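Regulator of G-protein signaling 16 (Mus musculus, PDB 3C7L) speeds GTP hydrolysis by G protein alpha subunits through its RGS domain, returning them to the inactive GDP-bound form and so damping receptor signalling, including phototransduction. Local coordinates at residues Thr98-Gln101 and Ser106-Asp109. Sequence-based numbering, arbitrary orientation.
Sequences TNLQ and SCFD
Asn-99 and Cys-107 mark the closest backbone approach, their CA atoms 5.1 Å apart, where the last turn of helix 90-101 meets a type I beta turn, Ser-106 to Asp-109, closed by a hydrogen bond of 3.0 Å from Asp-109 N to Ser-106 O. This approach also brings Asn-99 CB to 3.8 Å from Cys-107 CA. The single hydrogen bond across the contact runs from Asn-99 ND2 to Cys-107 O, 3.2 Å long and nearly straight, with 175° at the hydrogen. The acceptor lies in the plane of the amide, whereas the donor sits 24° off the carbonyl plane. With CG turned beside its own backbone N (chi1 -66°), Asn-99 points its amide ND2 at Cys-107 O. With an alanine in its place, Cys-107 O would probably lose this donor and the turn its tie to the helix end. SG is anti to the backbone N of Cys-107; it packs against Leu-100 CD1 at 4.0 Å and, in a different direction, lies 4.0 Å above the centre of one face of the Phe-108 ring. Beyond, Leu-100 packs on Ala-70, His-71 and Phe-74 of helix 63-78, and Phe-108 meets Phe-57 edge-to-face. The arrangement is a loop between two helices, 90-101 and 109-128, that turns back on the end of the first just before the second begins, within the all-helical RGS domain.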
loop_
_atom_site.group_PDB
_atom_site.type_symbol
_atom_site.label_atom_id
_atom_site.label_comp_id
_atom_site.label_asym_id
_atom_site.label_seq_id
_atom_site.Cartn_x
_atom_site.Cartn_y
_atom_site.Cartn_z
ATOM N N THR A 98 15.730 9.824 -2.953
ATOM C CA THR A 98 16.418 10.379 -4.118
ATOM C C THR A 98 15.395 10.826 -5.155
ATOM O O THR A 98 15.535 11.886 -5.764
ATOM C CB THR A 98 17.357 9.335 -4.759
ATOM O OG1 THR A 98 18.409 9.016 -3.841
ATOM C CG2 THR A 98 17.959 9.869 -6.058
ATOM N N ASN A 99 14.367 10.008 -5.355
ATOM C CA ASN A 99 13.318 10.338 -6.307
ATOM C C ASN A 99 12.551 11.554 -5.810
ATOM O O ASN A 99 12.092 12.375 -6.593
ATOM C CB ASN A 99 12.352 9.164 -6.468
ATOM C CG ASN A 99 13.005 7.956 -7.108
ATOM O OD1 ASN A 99 14.066 8.064 -7.719
ATOM N ND2 ASN A 99 12.358 6.802 -6.988
ATOM N N LEU A 100 12.406 11.651 -4.496
ATOM C CA LEU A 100 11.700 12.765 -3.881
ATOM C C LEU A 100 12.504 14.038 -4.145
ATOM O O LEU A 100 11.942 15.118 -4.322
ATOM C CB LEU A 100 11.581 12.524 -2.370
ATOM C CG LEU A 100 10.563 13.324 -1.555
ATOM C CD1 LEU A 100 9.158 12.847 -1.887
ATOM C CD2 LEU A 100 10.843 13.136 -0.066
ATOM N N GLN A 101 13.825 13.892 -4.185
ATOM C CA GLN A 101 14.725 15.019 -4.416
ATOM C C GLN A 101 14.635 15.572 -5.835
ATOM O O GLN A 101 14.881 16.757 -6.059
ATOM C CB GLN A 101 16.177 14.606 -4.141
ATOM C CG GLN A 101 16.412 13.914 -2.805
ATOM C CD GLN A 101 16.021 14.764 -1.612
ATOM O OE1 GLN A 101 14.862 15.151 -1.463
ATOM N NE2 GLN A 101 16.990 15.057 -0.749
ATOM N N SER A 106 6.857 8.756 -10.570
ATOM C CA SER A 106 6.962 7.342 -10.227
ATOM C C SER A 106 7.799 7.207 -8.960
ATOM O O SER A 106 8.336 6.146 -8.661
ATOM C CB SER A 106 7.604 6.564 -11.381
ATOM O OG SER A 106 8.932 6.998 -11.615
ATOM N N CYS A 107 7.882 8.311 -8.223
ATOM C CA CYS A 107 8.640 8.412 -6.984
ATOM C C CYS A 107 8.517 7.206 -6.051
ATOM O O CYS A 107 9.517 6.690 -5.545
ATOM C CB CYS A 107 8.201 9.679 -6.241
ATOM S SG CYS A 107 9.003 9.928 -4.669
ATOM N N PHE A 108 7.288 6.754 -5.837
ATOM C CA PHE A 108 7.021 5.638 -4.935
ATOM C C PHE A 108 6.859 4.255 -5.576
ATOM O O PHE A 108 6.566 3.286 -4.876
ATOM C CB PHE A 108 5.763 5.948 -4.123
ATOM C CG PHE A 108 5.847 7.224 -3.333
ATOM C CD1 PHE A 108 6.683 7.320 -2.230
ATOM C CD2 PHE A 108 5.075 8.329 -3.687
ATOM C CE1 PHE A 108 6.748 8.494 -1.490
ATOM C CE2 PHE A 108 5.133 9.506 -2.953
ATOM C CZ PHE A 108 5.970 9.590 -1.851
ATOM N N ASP A 109 7.046 4.155 -6.888
ATOM C CA ASP A 109 6.885 2.878 -7.590
ATOM C C ASP A 109 7.570 1.658 -6.973
ATOM O O ASP A 109 6.926 0.629 -6.745
ATOM C CB ASP A 109 7.334 3.019 -9.046
ATOM C CG ASP A 109 6.275 3.651 -9.921
ATOM O OD1 ASP A 109 5.449 4.434 -9.396
ATOM O OD2 ASP A 109 6.277 3.377 -11.139
#